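Local coordinates for protein translation elongation factor 1A (Methanosarcina mazei, PDB 3WND) that binds cysteinyl-tRNA(Cys) when loaded with GTP and probably serves as a translation elongation factor, at residues T120-T125 and S153-K158; V24-T29 and I86-I91; L37-G42 and T51-D56. All blocks are in the same frame, centred on the assembly; numbering follows the deposited sequence.

How the contacts relate
Contact 2 is the interior of the nucleotide-binding domain, a fully buried pairing of two strands of its mixed sheet, held by peptide hydrogen bonds and aliphatic side chains. Contacts 1 and 3 are only partly buried. Contact 1 joins two loops beyond strands 115-119 and 150-153 through serine, aspartate and asparagine groups, and meets contact 2 where Thr120 lies beside Ile91 and Cys90. Contact 3 sets helix 34-39 and the residues after it against strand 51-55, mixing ring packing with one hydrogen bond from an asparagine amide. Its residue Leu37 packs on Cys90 and Val88 of contact 2 and on Thr156 of contact 1, so helix 34-39 touches both other contacts.

Contact 1 (T120-T125 and S153-K158); sequences TRSDST and SLNTNK
Thr120-Asp123 and Ser153-Asn157 run at 63° to each other, and the nearest CA atoms across the loops are those of Arg121 and Asn155, 4.7 Å apart. The backbone joint is Leu154 O, which accepts from Ser122 N at 2.9 Å with the donor well above the carbonyl plane. Thr120 CA also approaches this oxygen, as a CA-H...O contact of 3.4 Å. From here the chain turns into the short 3-10 segment 122-124, where Arg121 O receives both Ser124 N and Ser124 OG.

Asn155 is the hub among the side chains. With CG turned between its own N and C (chi1 64°), the amide faces the other loop, and ND2 donates to Ser122 OG at 3.0 Å with the hydroxyl only slightly tilted from the amide plane. ND2 also bonds Asn162 O, while OD1 accepts from Phe164 N and from Asn157 N two residues on, an Asx turn; both ends are therefore occupied and the rotation of the amide is fixed. Ser122 OG has a second partner in Glu165. Further out, Asn157 ND2 meets Asp123 OD2 at 2.8 Å from above the carboxylate, the two planes 75° apart. Asp123 OD1 lies against Asn155 CB at 3.2 Å. On the inner side, Thr120 and Leu154 lie alongside each other.

The sequence Thr-Arg-Ser-Asp probably stands in the place of the (N/T)KxD motif of GTPases, and Ser153-Asn155 probably in that of the G5 loop; Asp123 and Thr156 both belong to the GDP site.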
# COMPACT_ATOMS: atom_id res chain seq x y z
N THR A 120 1.77 8.62 -18.78
CA THR A 120 1.30 7.57 -19.68
C THR A 120 0.76 8.17 -21.00
O THR A 120 0.60 9.40 -21.18
CB THR A 120 0.14 6.80 -18.99
OG1 THR A 120 -0.77 7.75 -18.48
CG2 THR A 120 0.70 6.00 -17.78
N ARG A 121 0.39 7.27 -21.93
CA ARG A 121 -0.29 7.70 -23.17
C ARG A 121 0.59 8.62 -23.95
O ARG A 121 0.08 9.54 -24.61
CB ARG A 121 -1.74 8.23 -22.93
CG ARG A 121 -2.58 7.21 -22.17
CD ARG A 121 -3.88 7.76 -21.73
NE ARG A 121 -4.79 7.96 -22.82
CZ ARG A 121 -5.92 8.69 -22.71
NH1 ARG A 121 -6.26 9.35 -21.53
NH2 ARG A 121 -6.70 8.81 -23.78
N SER A 122 1.90 8.35 -23.93
CA SER A 122 2.83 9.31 -24.61
C SER A 122 2.54 9.47 -26.13
O SER A 122 2.84 10.51 -26.70
CB SER A 122 4.31 8.91 -24.43
OG SER A 122 4.53 7.65 -25.10
N ASP A 123 2.04 8.42 -26.76
CA ASP A 123 1.70 8.48 -28.21
C ASP A 123 0.54 9.47 -28.50
O ASP A 123 0.35 9.88 -29.66
CB ASP A 123 1.35 7.06 -28.71
CG ASP A 123 0.17 6.46 -28.00
OD1 ASP A 123 0.16 6.38 -26.72
OD2 ASP A 123 -0.75 6.03 -28.71
N SER A 124 -0.21 9.86 -27.47
CA SER A 124 -1.26 10.84 -27.64
C SER A 124 -0.86 12.30 -27.47
O SER A 124 -1.72 13.16 -27.55
CB SER A 124 -2.45 10.49 -26.70
OG SER A 124 -2.13 10.83 -25.36
N THR A 125 0.42 12.57 -27.28
CA THR A 125 0.89 13.89 -26.93
C THR A 125 2.17 14.16 -27.65
O THR A 125 2.50 13.42 -28.59
CB THR A 125 0.98 14.06 -25.41
OG1 THR A 125 1.27 15.41 -25.10
CG2 THR A 125 2.00 13.15 -24.79
N SER A 153 8.06 9.35 -19.44
CA SER A 153 6.97 9.37 -20.44
C SER A 153 6.93 7.98 -21.14
O SER A 153 8.00 7.48 -21.59
CB SER A 153 7.38 10.41 -21.49
OG SER A 153 6.42 10.42 -22.53
N LEU A 154 5.75 7.40 -21.27
CA LEU A 154 5.66 6.03 -21.85
C LEU A 154 4.30 5.77 -22.44
O LEU A 154 3.36 6.54 -22.22
CB LEU A 154 5.96 4.98 -20.71
CG LEU A 154 4.99 4.92 -19.50
CD1 LEU A 154 3.74 4.11 -19.81
CD2 LEU A 154 5.73 4.26 -18.29
N ASN A 155 4.17 4.68 -23.22
CA ASN A 155 2.84 4.21 -23.57
C ASN A 155 2.95 2.66 -23.63
O ASN A 155 4.06 2.12 -23.59
CB ASN A 155 2.40 4.79 -25.00
CG ASN A 155 3.29 4.28 -26.14
OD1 ASN A 155 3.25 3.07 -26.48
ND2 ASN A 155 4.10 5.18 -26.77
N THR A 156 1.81 2.05 -23.65
CA THR A 156 1.69 0.61 -23.77
C THR A 156 0.84 0.31 -25.04
O THR A 156 -0.04 -0.60 -25.03
CB THR A 156 1.12 -0.05 -22.52
OG1 THR A 156 -0.11 0.58 -22.24
CG2 THR A 156 2.14 0.06 -21.35
N ASN A 157 1.13 1.05 -26.12
CA ASN A 157 0.42 0.89 -27.40
C ASN A 157 1.29 0.33 -28.48
O ASN A 157 2.15 1.02 -28.97
CB ASN A 157 -0.13 2.24 -27.78
CG ASN A 157 -0.93 2.21 -29.07
OD1 ASN A 157 -1.09 1.16 -29.70
ND2 ASN A 157 -1.35 3.37 -29.50
N LYS A 158 1.14 -0.98 -28.79
CA LYS A 158 2.14 -1.64 -29.66
C LYS A 158 2.02 -1.06 -31.10
O LYS A 158 2.89 -1.33 -31.91
CB LYS A 158 1.87 -3.14 -29.68
CG LYS A 158 0.54 -3.46 -30.26
CD LYS A 158 0.50 -4.94 -30.65
CE LYS A 158 -0.92 -5.48 -30.79
NZ LYS A 158 -0.85 -6.98 -30.76

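Contact 2 (V24-T29 and I86-I91); sequences VAIIGT and IAVLCI
Val24, Ile26, Ile86 and Val88 line one face of a pair of parallel strands, and Ala25, Ile27, Ala87 and Leu89 the other, in the central sheet of a P-loop GTPase domain. The first face is roofed by helices 34-39 and 167-187, the second by helix 98-109 and neighbouring loops. In the plane between the strands the peptide edges meet in an alternating ladder: Ala25 N to Ile86 O, Val88 N to Ala25 O at 2.8 Å, Ile27 N to Val88 O, and Cys90 N to Ile27 O at 2.7 Å. The bond from Val88 N to Ala25 O is almost straight (177° at the hydrogen). The strands are twisted by 28°.

The side chains interlock across this ladder. Val24 spreads its two methyls over both neighbours: CG2 rests on Ile86 CB at 4.0 Å, and CG1, anti to the backbone N, reaches Val88 CG2 at 3.8 Å. On the other face the CG1 arm of Ile27 lies obliquely across Leu89, with Ile27 CG1 4.0 Å from Leu89 CD1. That same Leu89 methyl touches Gly28 CA, at the start of the P-loop sequence, whose backbone conformation (phi 145°) calls for glycine.

Past this point the strands part, and a water spans the gap, accepting from Thr29 N at 2.8 Å and donating to Cys90 O at 2.8 Å.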
# COMPACT_ATOMS: atom_id res chain seq x y z
N VAL A 24 5.01 -3.50 -6.10
CA VAL A 24 4.81 -2.17 -6.74
C VAL A 24 3.31 -1.90 -6.86
O VAL A 24 2.52 -2.77 -7.25
CB VAL A 24 5.52 -2.19 -8.15
CG1 VAL A 24 5.31 -0.83 -8.84
CG2 VAL A 24 7.01 -2.55 -8.04
N ALA A 25 2.89 -0.74 -6.41
CA ALA A 25 1.51 -0.27 -6.59
C ALA A 25 1.40 0.59 -7.80
O ALA A 25 2.18 1.51 -7.99
CB ALA A 25 1.12 0.57 -5.39
N ILE A 26 0.47 0.25 -8.67
CA ILE A 26 0.23 1.11 -9.88
C ILE A 26 -1.09 1.81 -9.61
O ILE A 26 -2.16 1.16 -9.43
CB ILE A 26 0.14 0.30 -11.24
CG1 ILE A 26 1.32 -0.69 -11.46
CG2 ILE A 26 -0.07 1.29 -12.40
CD1 ILE A 26 2.71 -0.12 -11.48
N ILE A 27 -1.00 3.15 -9.53
CA ILE A 27 -2.12 3.93 -9.10
C ILE A 27 -2.33 5.14 -10.01
O ILE A 27 -1.42 5.57 -10.79
CB ILE A 27 -1.94 4.40 -7.61
CG1 ILE A 27 -0.77 5.40 -7.49
CG2 ILE A 27 -1.80 3.17 -6.63
CD1 ILE A 27 -0.78 6.16 -6.14
N GLY A 28 -3.46 5.76 -9.84
CA GLY A 28 -3.74 7.07 -10.40
C GLY A 28 -5.17 7.26 -10.82
O GLY A 28 -6.04 6.40 -10.53
N THR A 29 -5.42 8.41 -11.42
CA THR A 29 -6.78 8.87 -11.80
C THR A 29 -7.45 8.05 -12.88
O THR A 29 -6.88 7.07 -13.43
CB THR A 29 -6.72 10.40 -12.19
OG1 THR A 29 -8.06 10.94 -12.19
CG2 THR A 29 -6.00 10.65 -13.51
N ILE A 86 6.93 0.37 -3.60
CA ILE A 86 7.22 1.35 -4.66
C ILE A 86 5.87 1.75 -5.24
O ILE A 86 5.05 0.86 -5.44
CB ILE A 86 8.00 0.66 -5.82
CG1 ILE A 86 9.38 0.17 -5.32
CG2 ILE A 86 8.21 1.67 -6.97
CD1 ILE A 86 10.17 -0.70 -6.32
N ALA A 87 5.70 3.06 -5.49
CA ALA A 87 4.42 3.54 -6.08
C ALA A 87 4.72 4.05 -7.45
O ALA A 87 5.66 4.81 -7.61
CB ALA A 87 3.75 4.66 -5.24
N VAL A 88 3.92 3.62 -8.43
CA VAL A 88 4.01 4.24 -9.77
C VAL A 88 2.69 5.00 -9.98
O VAL A 88 1.60 4.38 -10.00
CB VAL A 88 4.11 3.17 -10.86
CG1 VAL A 88 4.01 3.85 -12.26
CG2 VAL A 88 5.46 2.44 -10.67
N LEU A 89 2.79 6.34 -9.99
CA LEU A 89 1.61 7.23 -10.12
C LEU A 89 1.44 7.54 -11.58
O LEU A 89 2.38 8.13 -12.18
CB LEU A 89 1.76 8.47 -9.25
CG LEU A 89 0.76 9.56 -9.50
CD1 LEU A 89 -0.70 9.03 -9.18
CD2 LEU A 89 1.14 10.78 -8.64
N CYS A 90 0.35 7.11 -12.14
CA CYS A 90 0.13 7.28 -13.61
C CYS A 90 -0.63 8.59 -13.83
O CYS A 90 -1.67 8.79 -13.28
CB CYS A 90 -0.73 6.11 -14.11
SG CYS A 90 0.12 4.56 -14.03
N ILE A 91 -0.02 9.49 -14.60
CA ILE A 91 -0.68 10.75 -14.93
C ILE A 91 -0.72 10.82 -16.47
O ILE A 91 0.35 10.97 -17.10
CB ILE A 91 0.10 11.95 -14.33
CG1 ILE A 91 0.28 11.73 -12.79
CG2 ILE A 91 -0.63 13.23 -14.67
CD1 ILE A 91 1.07 12.76 -12.07
O HOH W 1 -3.23 10.21 -11.45

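Contact 3 (L37-G42 and T51-D56); sequences LAANLG and TMYNND
Ala38 and Ala39, of the helix that follows the P-loop, meet Tyr53 of strand 51-55, part of the antiparallel extension of the GTPase sheet. The backbone of these two alanines lies over one face of the phenol ring: Ala39 CA stands 4.0 Å from the ring centroid of Tyr53, a CH-pi contact, and the peptide between the two alanines lies above the same face. Both methyls lie on this same side, toward opposite parts of the rim: Ala38 CB near Tyr53 CD1 (3.7 Å), Ala39 CB near Tyr53 CE2 (3.8 Å). Gly42 O comes in at the edge, near the ring plane, 3.6 Å from Tyr53 CD2. Tyr53 is thus wedged against the chain between Ala38 and Gly42, and Gly42 CA packs on Asn54 O at 3.4 Å.

Two residues along the strand, Asn55 points the same way as Tyr53. Because CG stands anti to the backbone N (chi1 -163°), its amide extends to the loop, and ND2 donates to Leu41 O at 2.9 Å, approaching from above the carbonyl plane. ND2 also bonds Glu58 and OD1 takes Lys57 N, so the amide is held at both ends.

Around this contact, strand 51-55 is paired with 43-47 and 61-66. Leu41 reaches Phe64 of the latter strand and Lys171 of helix 167-187, and Leu37 packs on Leu170, so helix 34-39 lies beside helix 167-187 on the same face of the sheet.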
# COMPACT_ATOMS: atom_id res chain seq x y z
N LEU A 37 -1.06 -0.54 -18.03
CA LEU A 37 0.40 -0.61 -17.70
C LEU A 37 0.63 -1.89 -16.82
O LEU A 37 1.60 -2.66 -17.09
CB LEU A 37 0.82 0.67 -16.96
CG LEU A 37 2.30 0.70 -16.45
CD1 LEU A 37 3.25 0.47 -17.57
CD2 LEU A 37 2.57 1.98 -15.62
N ALA A 38 -0.16 -1.99 -15.74
CA ALA A 38 -0.04 -3.12 -14.79
C ALA A 38 -0.11 -4.44 -15.65
O ALA A 38 0.71 -5.36 -15.50
CB ALA A 38 -1.17 -3.10 -13.73
N ALA A 39 -1.13 -4.52 -16.53
CA ALA A 39 -1.42 -5.75 -17.29
C ALA A 39 -0.26 -6.13 -18.24
O ALA A 39 -0.10 -7.30 -18.58
CB ALA A 39 -2.74 -5.58 -18.07
N ASN A 40 0.52 -5.14 -18.69
CA ASN A 40 1.68 -5.40 -19.54
C ASN A 40 2.97 -5.55 -18.79
O ASN A 40 4.03 -5.82 -19.38
CB ASN A 40 1.82 -4.26 -20.56
CG ASN A 40 0.82 -4.41 -21.74
OD1 ASN A 40 0.96 -5.34 -22.53
ND2 ASN A 40 -0.17 -3.55 -21.85
N LEU A 41 2.89 -5.50 -17.44
CA LEU A 41 4.10 -5.69 -16.62
C LEU A 41 4.12 -7.07 -15.94
O LEU A 41 5.19 -7.49 -15.46
CB LEU A 41 4.21 -4.62 -15.52
CG LEU A 41 4.53 -3.23 -16.07
CD1 LEU A 41 4.58 -2.26 -14.96
CD2 LEU A 41 5.86 -3.17 -16.82
N GLY A 42 2.99 -7.75 -15.89
CA GLY A 42 2.99 -9.15 -15.34
C GLY A 42 1.70 -9.89 -15.69
O GLY A 42 0.84 -9.40 -16.46
N THR A 51 -6.01 -5.79 -8.13
CA THR A 51 -5.53 -6.94 -8.94
C THR A 51 -4.04 -7.03 -9.00
O THR A 51 -3.36 -6.05 -9.25
CB THR A 51 -6.14 -6.88 -10.39
OG1 THR A 51 -7.59 -6.83 -10.32
CG2 THR A 51 -5.74 -8.04 -11.22
N MET A 52 -3.52 -8.24 -8.74
CA MET A 52 -2.11 -8.49 -8.73
C MET A 52 -1.74 -8.96 -10.10
O MET A 52 -2.47 -9.77 -10.71
CB MET A 52 -1.65 -9.63 -7.86
CG MET A 52 -2.32 -9.84 -6.53
SD MET A 52 -2.78 -8.32 -5.70
CE MET A 52 -1.39 -8.14 -4.66
N TYR A 53 -0.62 -8.48 -10.56
CA TYR A 53 -0.01 -8.91 -11.80
C TYR A 53 1.38 -9.35 -11.43
O TYR A 53 2.23 -8.55 -11.02
CB TYR A 53 0.06 -7.78 -12.86
CG TYR A 53 -1.33 -7.43 -13.35
CD1 TYR A 53 -2.11 -6.49 -12.69
CD2 TYR A 53 -1.86 -8.05 -14.49
CE1 TYR A 53 -3.43 -6.21 -13.09
CE2 TYR A 53 -3.17 -7.75 -14.93
CZ TYR A 53 -3.93 -6.82 -14.24
OH TYR A 53 -5.20 -6.45 -14.62
N ASN A 54 1.56 -10.66 -11.46
CA ASN A 54 2.85 -11.23 -11.06
C ASN A 54 3.82 -11.39 -12.15
O ASN A 54 3.50 -11.78 -13.31
CB ASN A 54 2.60 -12.60 -10.41
CG ASN A 54 1.60 -12.50 -9.28
OD1 ASN A 54 1.86 -11.81 -8.27
ND2 ASN A 54 0.47 -13.19 -9.40
N ASN A 55 5.07 -11.08 -11.82
CA ASN A 55 6.09 -11.30 -12.77
C ASN A 55 7.35 -11.77 -12.09
O ASN A 55 8.10 -10.95 -11.55
CB ASN A 55 6.35 -10.09 -13.63
CG ASN A 55 7.13 -10.47 -14.88
OD1 ASN A 55 8.06 -11.27 -14.82
ND2 ASN A 55 6.74 -9.91 -16.01
N ASP A 56 7.58 -13.08 -12.09
CA ASP A 56 8.81 -13.62 -11.50
C ASP A 56 9.71 -14.20 -12.64
O ASP A 56 10.64 -14.98 -12.42
CB ASP A 56 8.48 -14.67 -10.42
CG ASP A 56 7.98 -15.96 -11.00
OD1 ASP A 56 7.64 -15.97 -12.23
OD2 ASP A 56 7.96 -16.97 -10.26